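Local atomic coordinates of coenzyme F420-dependent N(5),N(10)-methenyltetrahydromethanopterin reductase-related protein (Desulfurobacterium thermolithotrophum DSM 11699, PDB entry 6HUZ), a protein that binds the iron-guanylylpyridinol cofactor as a bacterial paralog of [Fe]-hydrogenase and uses tetrahydrofolate derivatives as substrates, probably in hydride-transfer chemistry. Residues E219-K222 with V223-I227; S233-E236 with F237-Q241; S247-V250 with T251-L255; L262-D265 with A266-A269; S317-S320 with P321-V324. One frame throughout, in Å; residues are numbered along the deposited sequence.

Contact 1: residues E219-K222 with V223-I227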
loop_
_atom_site.group_PDB
_atom_site.type_symbol
_atom_site.label_atom_id
_atom_site.label_comp_id
_atom_site.label_asym_id
_atom_site.label_seq_id
_atom_site.Cartn_x
_atom_site.Cartn_y
_atom_site.Cartn_z
ATOM N N GLU A 219 -11.792 -5.188 -4.668
ATOM C CA GLU A 219 -13.138 -4.665 -4.486
ATOM C C GLU A 219 -13.275 -3.342 -5.266
ATOM O O GLU A 219 -14.256 -3.149 -5.972
ATOM C CB GLU A 219 -13.454 -4.463 -3.000
ATOM C CG GLU A 219 -14.885 -3.990 -2.780
ATOM C CD GLU A 219 -15.401 -4.182 -1.368
ATOM O OE1 GLU A 219 -15.850 -3.179 -0.768
ATOM O OE2 GLU A 219 -15.364 -5.330 -0.861
ATOM N N TYR A 220 -12.274 -2.461 -5.174
ATOM C CA TYR A 220 -12.296 -1.181 -5.879
ATOM C C TYR A 220 -12.246 -1.414 -7.398
ATOM O O TYR A 220 -12.874 -0.692 -8.158
ATOM C CB TYR A 220 -11.140 -0.283 -5.386
ATOM C CG TYR A 220 -10.828 0.826 -6.346
ATOM C CD1 TYR A 220 -11.741 1.855 -6.571
ATOM C CD2 TYR A 220 -9.636 0.837 -7.066
ATOM C CE1 TYR A 220 -11.479 2.864 -7.490
ATOM C CE2 TYR A 220 -9.373 1.836 -8.006
ATOM C CZ TYR A 220 -10.298 2.845 -8.212
ATOM O OH TYR A 220 -10.050 3.822 -9.144
ATOM N N TYR A 221 -11.511 -2.417 -7.847
ATOM C CA TYR A 221 -11.452 -2.715 -9.274
ATOM C C TYR A 221 -12.858 -3.133 -9.760
ATOM O O TYR A 221 -13.300 -2.692 -10.826
ATOM C CB TYR A 221 -10.439 -3.866 -9.516
ATOM C CG TYR A 221 -10.626 -4.559 -10.838
ATOM C CD1 TYR A 221 -10.014 -4.085 -11.985
ATOM C CD2 TYR A 221 -11.421 -5.692 -10.945
ATOM C CE1 TYR A 221 -10.189 -4.711 -13.210
ATOM C CE2 TYR A 221 -11.610 -6.324 -12.167
ATOM C CZ TYR A 221 -10.999 -5.823 -13.300
ATOM O OH TYR A 221 -11.154 -6.433 -14.518
ATOM N N LYS A 222 -13.564 -3.996 -8.991
ATOM C CA LYS A 222 -14.923 -4.430 -9.416
ATOM C C LYS A 222 -15.910 -3.242 -9.461
ATOM O O LYS A 222 -16.712 -3.151 -10.389
ATOM C CB LYS A 222 -15.446 -5.540 -8.492
ATOM C CG LYS A 222 -14.844 -6.912 -8.810
ATOM C CD LYS A 222 -14.665 -7.764 -7.570
ATOM C CE LYS A 222 -15.952 -8.070 -6.855
ATOM N NZ LYS A 222 -15.762 -8.080 -5.386
ATOM N N VAL A 223 -15.852 -2.323 -8.470
ATOM C CA VAL A 223 -16.741 -1.145 -8.473
ATOM C C VAL A 223 -16.390 -0.290 -9.692
ATOM O O VAL A 223 -17.271 0.198 -10.381
ATOM C CB VAL A 223 -16.593 -0.304 -7.183
ATOM C CG1 VAL A 223 -17.391 1.004 -7.293
ATOM C CG2 VAL A 223 -17.045 -1.092 -5.966
ATOM N N SER A 224 -15.093 -0.097 -9.961
ATOM C CA SER A 224 -14.634 0.701 -11.116
ATOM C C SER A 224 -15.079 0.122 -12.468
ATOM O O SER A 224 -15.542 0.860 -13.330
ATOM C CB SER A 224 -13.110 0.800 -11.107
ATOM O OG SER A 224 -12.736 1.639 -10.032
ATOM N N ARG A 225 -14.923 -1.183 -12.643
ATOM C CA ARG A 225 -15.279 -1.908 -13.865
ATOM C C ARG A 225 -16.785 -1.936 -14.099
ATOM O O ARG A 225 -17.247 -1.665 -15.215
ATOM C CB ARG A 225 -14.747 -3.374 -13.752
ATOM C CG ARG A 225 -15.207 -4.394 -14.829
ATOM C CD ARG A 225 -14.961 -5.870 -14.405
ATOM N NE ARG A 225 -15.897 -6.324 -13.365
ATOM C CZ ARG A 225 -15.788 -7.448 -12.658
ATOM N NH1 ARG A 225 -14.775 -8.277 -12.866
ATOM N NH2 ARG A 225 -16.695 -7.749 -11.731
ATOM N N ASP A 226 -17.555 -2.277 -13.059
ATOM C CA ASP A 226 -19.016 -2.416 -13.172
ATOM C C ASP A 226 -19.882 -1.212 -12.900
ATOM O O ASP A 226 -20.916 -1.117 -13.526
ATOM C CB ASP A 226 -19.538 -3.486 -12.211
ATOM C CG ASP A 226 -18.922 -4.848 -12.361
ATOM O OD1 ASP A 226 -18.373 -5.136 -13.451
ATOM O OD2 ASP A 226 -18.975 -5.629 -11.385
ATOM N N ILE A 227 -19.532 -0.351 -11.937
ATOM C CA ILE A 227 -20.398 0.769 -11.602
ATOM C C ILE A 227 -19.910 2.103 -12.151
ATOM O O ILE A 227 -20.695 2.795 -12.784
ATOM C CB ILE A 227 -20.605 0.781 -10.059
ATOM C CG1 ILE A 227 -21.208 -0.578 -9.587
ATOM C CG2 ILE A 227 -21.501 1.919 -9.676
ATOM C CD1 ILE A 227 -21.262 -0.807 -8.101
#

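Contact 2: residues S233-E236 with F237-Q241. With NA (sodium ion), chain H; NA (sodium ion), chain I.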
loop_
_atom_site.group_PDB
_atom_site.type_symbol
_atom_site.label_atom_id
_atom_site.label_comp_id
_atom_site.label_asym_id
_atom_site.label_seq_id
_atom_site.Cartn_x
_atom_site.Cartn_y
_atom_site.Cartn_z
ATOM N N SER A 233 -6.557 1.557 -16.764
ATOM C CA SER A 233 -5.368 2.348 -16.472
ATOM C C SER A 233 -5.626 3.292 -15.296
ATOM O O SER A 233 -4.760 3.470 -14.456
ATOM C CB SER A 233 -4.930 3.132 -17.707
ATOM O OG SER A 233 -5.872 4.120 -18.079
ATOM N N MET A 234 -6.815 3.897 -15.246
ATOM C CA MET A 234 -7.155 4.809 -14.162
ATOM C C MET A 234 -7.298 4.057 -12.885
ATOM O O MET A 234 -6.810 4.507 -11.851
ATOM C CB MET A 234 -8.443 5.582 -14.496
ATOM C CG MET A 234 -8.237 6.499 -15.656
ATOM S SD MET A 234 -9.765 7.231 -16.219
ATOM C CE MET A 234 -10.123 8.368 -14.806
ATOM N N THR A 235 -7.956 2.893 -12.936
ATOM C CA THR A 235 -8.118 2.076 -11.734
ATOM C C THR A 235 -6.757 1.623 -11.159
ATOM O O THR A 235 -6.516 1.741 -9.956
ATOM C CB THR A 235 -8.991 0.865 -12.071
ATOM O OG1 THR A 235 -10.263 1.333 -12.485
ATOM C CG2 THR A 235 -9.145 -0.110 -10.873
ATOM N N GLU A 236 -5.865 1.135 -11.998
ATOM C CA GLU A 236 -4.563 0.661 -11.515
ATOM C C GLU A 236 -3.729 1.794 -10.975
ATOM O O GLU A 236 -2.986 1.572 -10.036
ATOM C CB GLU A 236 -3.790 -0.083 -12.613
ATOM C CG GLU A 236 -4.464 -1.386 -12.976
ATOM C CD GLU A 236 -3.628 -2.308 -13.831
ATOM O OE1 GLU A 236 -2.575 -1.873 -14.355
ATOM O OE2 GLU A 236 -4.043 -3.477 -13.986
ATOM N N PHE A 237 -3.826 2.992 -11.573
ATOM C CA PHE A 237 -3.078 4.153 -11.091
ATOM C C PHE A 237 -3.588 4.472 -9.662
ATOM O O PHE A 237 -2.791 4.656 -8.759
ATOM C CB PHE A 237 -3.317 5.399 -11.994
ATOM C CG PHE A 237 -2.688 6.620 -11.368
ATOM C CD1 PHE A 237 -1.337 6.880 -11.529
ATOM C CD2 PHE A 237 -3.436 7.475 -10.563
ATOM C CE1 PHE A 237 -0.747 7.972 -10.894
ATOM C CE2 PHE A 237 -2.845 8.570 -9.941
ATOM C CZ PHE A 237 -1.505 8.808 -10.111
ATOM N N GLN A 238 -4.920 4.525 -9.471
ATOM C CA GLN A 238 -5.520 4.807 -8.154
ATOM C C GLN A 238 -5.080 3.782 -7.100
ATOM O O GLN A 238 -4.727 4.184 -5.998
ATOM C CB GLN A 238 -7.048 4.826 -8.253
ATOM C CG GLN A 238 -7.577 6.062 -8.985
ATOM C CD GLN A 238 -7.431 7.328 -8.183
ATOM O OE1 GLN A 238 -7.676 7.362 -6.951
ATOM N NE2 GLN A 238 -7.035 8.406 -8.843
ATOM N N ILE A 239 -5.063 2.491 -7.426
ATOM C CA ILE A 239 -4.613 1.450 -6.455
ATOM C C ILE A 239 -3.138 1.696 -6.102
ATOM O O ILE A 239 -2.802 1.775 -4.936
ATOM C CB ILE A 239 -4.770 0.025 -7.056
ATOM C CG1 ILE A 239 -6.266 -0.306 -7.240
ATOM C CG2 ILE A 239 -4.064 -1.069 -6.160
ATOM C CD1 ILE A 239 -6.502 -1.387 -8.203
ATOM N N ALA A 240 -2.276 1.814 -7.115
ATOM C CA ALA A 240 -0.848 2.028 -6.889
ATOM C C ALA A 240 -0.588 3.251 -6.051
ATOM O O ALA A 240 0.189 3.190 -5.107
ATOM C CB ALA A 240 -0.107 2.141 -8.227
ATOM N N GLN A 241 -1.236 4.374 -6.386
ATOM C CA GLN A 241 -1.027 5.599 -5.663
ATOM C C GLN A 241 -1.459 5.493 -4.235
ATOM O O GLN A 241 -0.734 5.981 -3.399
ATOM C CB GLN A 241 -1.794 6.785 -6.306
ATOM C CG GLN A 241 -1.465 8.121 -5.622
ATOM C CD GLN A 241 -2.235 9.317 -6.162
ATOM O OE1 GLN A 241 -1.662 10.323 -6.563
ATOM N NE2 GLN A 241 -3.551 9.264 -6.162
HETATM NA NA NA H . -5.369 6.871 -5.155
HETATM NA NA NA I . -2.426 -3.984 -16.432
HETATM O O HOH W 1 -3.805 -3.662 -18.787
#

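Contact 3: residues S247-V250 with T251-L255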
loop_
_atom_site.group_PDB
_atom_site.type_symbol
_atom_site.label_atom_id
_atom_site.label_comp_id
_atom_site.label_asym_id
_atom_site.label_seq_id
_atom_site.Cartn_x
_atom_site.Cartn_y
_atom_site.Cartn_z
ATOM N N SER A 247 2.093 3.599 2.445
ATOM C CA SER A 247 3.406 2.990 2.767
ATOM C C SER A 247 4.472 4.091 3.051
ATOM O O SER A 247 5.203 3.999 4.037
ATOM C CB SER A 247 3.892 2.136 1.586
ATOM O OG SER A 247 5.058 1.439 1.996
ATOM N N SER A 248 4.554 5.129 2.177
ATOM C CA SER A 248 5.534 6.215 2.333
ATOM C C SER A 248 5.336 6.963 3.655
ATOM O O SER A 248 6.311 7.321 4.334
ATOM C CB SER A 248 5.419 7.236 1.182
ATOM O OG SER A 248 5.733 6.584 -0.047
ATOM N N LEU A 249 4.066 7.199 4.014
ATOM C CA LEU A 249 3.726 7.925 5.242
ATOM C C LEU A 249 4.129 7.150 6.493
ATOM O O LEU A 249 4.703 7.747 7.422
ATOM C CB LEU A 249 2.233 8.285 5.256
ATOM C CG LEU A 249 1.848 9.417 4.317
ATOM C CD1 LEU A 249 0.313 9.464 4.117
ATOM C CD2 LEU A 249 2.401 10.756 4.793
ATOM N N VAL A 250 3.835 5.860 6.531
ATOM C CA VAL A 250 4.215 4.988 7.665
ATOM C C VAL A 250 5.761 4.909 7.727
ATOM O O VAL A 250 6.330 5.068 8.794
ATOM C CB VAL A 250 3.586 3.566 7.574
ATOM C CG1 VAL A 250 4.156 2.648 8.676
ATOM C CG2 VAL A 250 2.064 3.637 7.665
ATOM N N THR A 251 6.437 4.684 6.592
ATOM C CA THR A 251 7.911 4.595 6.603
ATOM C C THR A 251 8.589 5.841 7.088
ATOM O O THR A 251 9.532 5.800 7.886
ATOM C CB THR A 251 8.439 4.297 5.188
ATOM O OG1 THR A 251 7.995 3.007 4.825
ATOM C CG2 THR A 251 9.987 4.363 5.076
ATOM N N LYS A 252 8.163 6.965 6.577
ATOM C CA LYS A 252 8.800 8.196 6.950
ATOM C C LYS A 252 8.310 8.795 8.256
ATOM O O LYS A 252 9.122 9.306 9.033
ATOM C CB LYS A 252 8.546 9.207 5.816
ATOM C CG LYS A 252 9.131 10.583 6.008
ATOM C CD LYS A 252 10.604 10.618 5.772
ATOM C CE LYS A 252 11.062 12.031 5.495
ATOM N NZ LYS A 252 12.497 12.047 5.123
ATOM N N TYR A 253 7.012 8.794 8.484
ATOM C CA TYR A 253 6.455 9.475 9.661
ATOM C C TYR A 253 5.769 8.607 10.685
ATOM O O TYR A 253 5.256 9.139 11.660
ATOM C CB TYR A 253 5.476 10.601 9.196
ATOM C CG TYR A 253 6.003 11.530 8.118
ATOM C CD1 TYR A 253 6.953 12.506 8.411
ATOM C CD2 TYR A 253 5.488 11.493 6.828
ATOM C CE1 TYR A 253 7.395 13.404 7.433
ATOM C CE2 TYR A 253 5.949 12.352 5.842
ATOM C CZ TYR A 253 6.901 13.309 6.145
ATOM O OH TYR A 253 7.339 14.132 5.131
ATOM N N GLY A 254 5.782 7.304 10.508
ATOM C CA GLY A 254 5.149 6.393 11.462
ATOM C C GLY A 254 3.637 6.417 11.377
ATOM O O GLY A 254 3.043 7.190 10.621
ATOM N N LEU A 255 3.005 5.592 12.165
ATOM C CA LEU A 255 1.535 5.539 12.159
ATOM C C LEU A 255 0.904 6.848 12.608
ATOM O O LEU A 255 -0.183 7.205 12.164
ATOM C CB LEU A 255 1.078 4.423 13.122
ATOM C CG LEU A 255 1.088 3.004 12.545
ATOM C CD1 LEU A 255 0.964 1.972 13.676
ATOM C CD2 LEU A 255 -0.014 2.842 11.503
HETATM O O HOH W 2 7.707 2.686 1.939
#

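Contact 4: residues L262-D265 with A266-A269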
loop_
_atom_site.group_PDB
_atom_site.type_symbol
_atom_site.label_atom_id
_atom_site.label_comp_id
_atom_site.label_asym_id
_atom_site.label_seq_id
_atom_site.Cartn_x
_atom_site.Cartn_y
_atom_site.Cartn_z
ATOM N N LEU A 262 -3.255 12.001 6.622
ATOM C CA LEU A 262 -4.370 11.633 5.730
ATOM C C LEU A 262 -5.706 12.272 6.150
ATOM O O LEU A 262 -6.540 12.606 5.288
ATOM C CB LEU A 262 -4.545 10.105 5.652
ATOM C CG LEU A 262 -3.533 9.349 4.819
ATOM C CD1 LEU A 262 -3.789 7.845 4.901
ATOM C CD2 LEU A 262 -3.597 9.796 3.360
ATOM N N ASN A 263 -5.910 12.429 7.472
ATOM C CA ASN A 263 -7.132 12.989 8.068
ATOM C C ASN A 263 -8.264 11.940 8.001
ATOM O O ASN A 263 -8.897 11.717 6.955
ATOM C CB ASN A 263 -7.545 14.351 7.458
ATOM C CG ASN A 263 -8.637 15.032 8.278
ATOM O OD1 ASN A 263 -9.569 14.384 8.761
ATOM N ND2 ASN A 263 -8.571 16.345 8.461
ATOM N N VAL A 264 -8.513 11.294 9.133
ATOM C CA VAL A 264 -9.545 10.241 9.238
ATOM C C VAL A 264 -10.941 10.812 8.872
ATOM O O VAL A 264 -11.713 10.195 8.139
ATOM C CB VAL A 264 -9.532 9.655 10.677
ATOM C CG1 VAL A 264 -10.775 8.824 10.955
ATOM C CG2 VAL A 264 -8.276 8.820 10.912
ATOM N N ASP A 265 -11.257 11.981 9.391
ATOM C CA ASP A 265 -12.555 12.614 9.102
ATOM C C ASP A 265 -12.738 12.804 7.605
ATOM O O ASP A 265 -13.826 12.558 7.090
ATOM C CB ASP A 265 -12.667 13.966 9.817
ATOM C CG ASP A 265 -12.836 13.785 11.312
ATOM O OD1 ASP A 265 -13.299 12.700 11.726
ATOM O OD2 ASP A 265 -12.495 14.725 12.071
ATOM N N ALA A 266 -11.688 13.251 6.917
ATOM C CA ALA A 266 -11.730 13.477 5.470
ATOM C C ALA A 266 -11.902 12.171 4.753
ATOM O O ALA A 266 -12.694 12.085 3.832
ATOM C CB ALA A 266 -10.446 14.149 4.999
ATOM N N MET A 267 -11.142 11.130 5.156
ATOM C CA MET A 267 -11.260 9.857 4.507
ATOM C C MET A 267 -12.668 9.331 4.690
ATOM O O MET A 267 -13.280 8.886 3.742
ATOM C CB MET A 267 -10.268 8.875 5.116
ATOM C CG MET A 267 -8.843 9.176 4.723
ATOM S SD MET A 267 -7.766 7.768 5.095
ATOM C CE MET A 267 -7.758 7.815 6.865
ATOM N N LYS A 268 -13.204 9.398 5.905
ATOM C CA LYS A 268 -14.557 8.889 6.136
ATOM C C LYS A 268 -15.614 9.603 5.277
ATOM O O LYS A 268 -16.515 8.957 4.753
ATOM C CB LYS A 268 -14.883 9.080 7.606
ATOM C CG LYS A 268 -16.256 8.616 8.046
ATOM C CD LYS A 268 -16.530 9.004 9.518
ATOM C CE LYS A 268 -15.295 9.175 10.395
ATOM N NZ LYS A 268 -15.644 9.849 11.679
ATOM N N ALA A 269 -15.509 10.928 5.165
ATOM C CA ALA A 269 -16.442 11.742 4.392
ATOM C C ALA A 269 -16.347 11.376 2.925
ATOM O O ALA A 269 -17.356 11.044 2.311
ATOM C CB ALA A 269 -16.120 13.207 4.586
#

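Contact 5: residues S317-S320 with P321-V324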
loop_
_atom_site.group_PDB
_atom_site.type_symbol
_atom_site.label_atom_id
_atom_site.label_comp_id
_atom_site.label_asym_id
_atom_site.label_seq_id
_atom_site.Cartn_x
_atom_site.Cartn_y
_atom_site.Cartn_z
ATOM N N SER A 317 3.939 9.780 -3.020
ATOM C CA SER A 317 3.418 9.000 -4.159
ATOM C C SER A 317 4.487 8.575 -5.152
ATOM O O SER A 317 4.157 7.959 -6.177
ATOM C CB SER A 317 2.362 9.845 -4.910
ATOM O OG SER A 317 2.926 10.945 -5.622
ATOM N N ALA A 318 5.748 8.898 -4.905
ATOM C CA ALA A 318 6.765 8.502 -5.875
ATOM C C ALA A 318 6.785 6.955 -6.038
ATOM O O ALA A 318 6.978 6.226 -5.059
ATOM C CB ALA A 318 8.134 9.026 -5.453
ATOM N N PRO A 319 6.543 6.442 -7.264
ATOM C CA PRO A 319 6.508 4.986 -7.468
ATOM C C PRO A 319 7.861 4.301 -7.339
ATOM O O PRO A 319 8.737 4.456 -8.187
ATOM C CB PRO A 319 5.910 4.835 -8.881
ATOM C CG PRO A 319 5.418 6.174 -9.257
ATOM C CD PRO A 319 6.268 7.154 -8.526
ATOM N N SER A 320 8.027 3.518 -6.275
ATOM C CA SER A 320 9.282 2.793 -6.033
ATOM C C SER A 320 9.892 2.128 -7.259
ATOM O O SER A 320 11.055 2.388 -7.555
ATOM C CB SER A 320 9.114 1.754 -4.931
ATOM O OG SER A 320 9.193 2.378 -3.663
ATOM N N PRO A 321 9.178 1.259 -8.009
ATOM C CA PRO A 321 9.824 0.616 -9.181
ATOM C C PRO A 321 10.433 1.586 -10.192
ATOM O O PRO A 321 11.466 1.239 -10.791
ATOM C CB PRO A 321 8.729 -0.289 -9.770
ATOM C CG PRO A 321 7.480 0.117 -9.135
ATOM C CD PRO A 321 7.795 0.782 -7.828
ATOM N N MET A 322 9.843 2.786 -10.361
ATOM C CA MET A 322 10.378 3.809 -11.259
ATOM C C MET A 322 11.659 4.397 -10.653
ATOM O O MET A 322 12.633 4.589 -11.377
ATOM C CB MET A 322 9.371 4.940 -11.491
ATOM C CG MET A 322 8.233 4.569 -12.413
ATOM S SD MET A 322 7.028 5.929 -12.560
ATOM C CE MET A 322 8.022 7.181 -13.452
ATOM N N LEU A 323 11.666 4.700 -9.338
ATOM C CA LEU A 323 12.875 5.225 -8.674
ATOM C C LEU A 323 13.973 4.130 -8.718
ATOM O O LEU A 323 15.151 4.425 -8.880
ATOM C CB LEU A 323 12.601 5.545 -7.186
ATOM C CG LEU A 323 11.789 6.808 -6.866
ATOM C CD1 LEU A 323 11.059 6.658 -5.531
ATOM C CD2 LEU A 323 12.675 8.013 -6.795
ATOM N N VAL A 324 13.579 2.868 -8.555
ATOM C CA VAL A 324 14.528 1.748 -8.574
ATOM C C VAL A 324 15.208 1.681 -9.961
ATOM O O VAL A 324 16.440 1.588 -10.050
ATOM C CB VAL A 324 13.856 0.409 -8.162
ATOM C CG1 VAL A 324 14.754 -0.806 -8.481
ATOM C CG2 VAL A 324 13.524 0.419 -6.672
#

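Contact 1: residues E219-K222 with V223-I227
Tyr220 O is taken twice by Ser224: its backbone N donates to Tyr220 O over 2.9 Å, and its OG donates to the same Tyr220 O over 3.0 Å, from the opposite face of the carbonyl plane. Ser224 OG can fold back this way because it stands anti to its own carbonyl carbon (chi1 -71°). The same torsion sets Ser224 OG over the Tyr220 ring toward the rim, 3.1 Å from CE1. Glu219 O, Tyr221 O and Lys222 O receive Val223 N, Arg225 N and Asp226 N in ordinary alpha-helical fashion. Arg225 holds Asp226 side-on: NE lies 2.7 Å from Asp226 OD1, above the carboxylate plane, while NH2 meets OD2 on its syn side. The third nitrogen, NH1, serves Glu300 and the Thr297 carbonyl of the second subunit, and Tyr221 OH bonds to that Glu300 too. Lys222 CG lies over one face of the guanidinium, 3.6 Å from Arg225 NH2, and the Tyr221 ring plane is turned 74° against it. Replacing Arg225 with alanine would probably leave Asp226 without its ionic mate and cost Glu300 of the second subunit a charged partner. Glu219 OE1 and OE2 are satisfied by Thr284 OG1 and Leu283 N. Helix 207-228, which carries all these residues, packs through Tyr220 and Ser224 against helix 232-262, with the second subunit alongside Tyr221, Lys222 and Arg225.

Contact 2: residues S233-E236 with F237-Q241
Glu236, whose carbonyl receives Ala240 N, carries in OE2 an oxygen gripped by several groups: a sodium ion at 3.0 Å from Glu236 OE2, Arg232 NE, and Leu255 N of the second subunit. The setting is a regular stretch of alpha-helix in the long helix 232-262, which runs along the subunit interface, and the i to i+4 ladder is intact: Phe237, Gln238, Ile239 and Ala240 each donate from N to the carbonyl four residues earlier. Glu236 is extended beyond CG and offers both carboxylate oxygens to that sodium, OE1 also at 3.0 Å; a water, with Glu256 and Lys356 of the second subunit, supplies the other ligands, so the ion bridges the two chains. Gln238 gives a second sodium ion two ligands, its carbonyl O at 2.9 Å and OE1, which the bend at chi2 (-71°) returns to the same ion; Ser242 gives a third. Gln238 has its strongest polar partner in Asp204 of the second subunit, a residue of the methenyltetrahydrofolate pocket. Met234 touches bound methenyltetrahydrofolate directly, consistent with this face of the helix lining the substrate site, next to Phe91 of the second subunit. Apolar packing along the helix is modest: Thr235 and Ile239 lie side by side, with Thr235 CG2 4.0 Å from Ile239 CD1.

Contact 3: residues S247-V250 with T251-L255
From Ser247 to Tyr253 the backbone follows the i to i+4 pattern, as in Tyr253 N to Leu249 O at 2.7 Å, but Gly254 turns to a positive phi of 74°, which a residue without a side chain takes most easily, and its N reaches Val250 O by a bent bond (N-H...O 135°) from above the carbonyl plane. This is a local irregularity within the long helix 232-262, which lies against the second subunit. Ser247 O takes Thr251 N, and Thr251 OG1 lies 3.1 Å from Ser247 O. One water spans the two hydroxyls, 2.9 Å from Ser247 OG, to which it donates, and 2.9 Å from Thr251 OG1. Elsewhere round the helix, Leu249 CD2 comes to the edge of the Tyr253 ring, near its plane and 3.8 Å from Tyr253 CD2. Lys252 CG rides over the centre of that ring, 3.4 Å above its plane. The polar ends find partners beyond this turn: Tyr253 OH at Glu312 O, Ser247 OG at Ala240 O of the second subunit, and Lys252 NZ at Glu312 and at Glu325 of the second subunit. Leu249 and the aliphatic part of Lys252 thus hold the tyrosine ring from its edge and one face, while two carboxylates, one from each chain, would balance the lysine charge.

Contact 4: residues L262-D265 with A266-A269
Asn263 and Ala266 form a local capping contact at the start of helix 264-271, just where the chain leaves helix 232-262. The side chain of Asn263 accepts from the backbone: Ala266 N lies 3.0 Å from Asn263 OD1, 56° out of the amide plane. With CG anti to the backbone N (chi1 -168°), Asn263 brings OD1 across the first turn, and its CB packs 3.8 Å from Ala266 CB. Its own backbone has a positive phi of 75°, the break that separates the two helices. Behind the cap the ladder opens at once, Met267 N reaching Asn263 O at 2.9 Å and Lys268 N reaching Val264 O at 2.8 Å. With a valine in place of Asn263, Ala266 N would probably lose its side-chain acceptor, and the beta-branched residue is likely to strain the positive-phi turn. Asp265 and Lys268 run side by side, but their salt bridge is long, 3.7 Å from OD1 to NZ. The aspartate's negative charge near the helix N terminus would be electrostatically favourable. Across the cap, Met267 SD rests 4.0 Å from Leu262 CD1, and these two side chains also meet Phe214 and Val202, respectively, of the second subunit. An Asn N-cap flanked by an apolar pair from the residue before it to the fourth residue after it, here Leu262 and Met267, is the hydrophobic staple of helix N-termini.

Contact 5: residues S317-S320 with P321-V324
Pro319 and Leu323 are joined by the first full backbone bond of helix 320-331, Leu323 N lying 3.2 Å from Pro319 O and in its carbonyl plane. Among the hydrogen bonds, Pro319 O also takes a weak one from Met322 N (N-H...O 127°), while Val324 N meets Ser320 O at 2.8 Å. Pro321 brings no N-H to this first turn, where an N-H would have no helical carbonyl one turn back to bond to, so its ring costs no backbone bond. The N-H of Ser320 is taken care of by Gln244 OE1 from helix 232-262. Among the apolar contacts, Pro319 CG lies alongside Met322 SD at 3.7 Å. Leu323 CD1 comes to 3.8 Å from Ala318 CB, reaching back over the start of the helix as a small hydrophobic staple. As for the interface, Ser320 OG is bonded to Ala318 O of the second subunit, but Ser320 was modelled in two conformers and this detail is less certain; Ala318 packs on Val324 of the second subunit and Pro321 on its Ser248. The whole is a helix N-terminus at the dimer interface, with one proline at the N-cap and another in the first turn.

From the N terminus the five contacts come in series, none nested and none crossing; each is a short stretch of helix or a helix start, so none closes a long loop. Contact 1 lies near the end of helix 207-228, and after a short turn contact 2 opens helix 232-262; they touch through Tyr220 and Ser224 against Thr235, Gln238 and Ile239, tying the two helices together. Contact 3 lies farther along the same helix, its centre about 20 Å from that of contact 2. Contact 4 follows at the break into helix 264-271 and meets contact 3 through Leu249 and Leu262. Contact 5, much later, starts helix 320-331 and returns to contact 2 through Ser317 and Gln241. All five touch the second subunit.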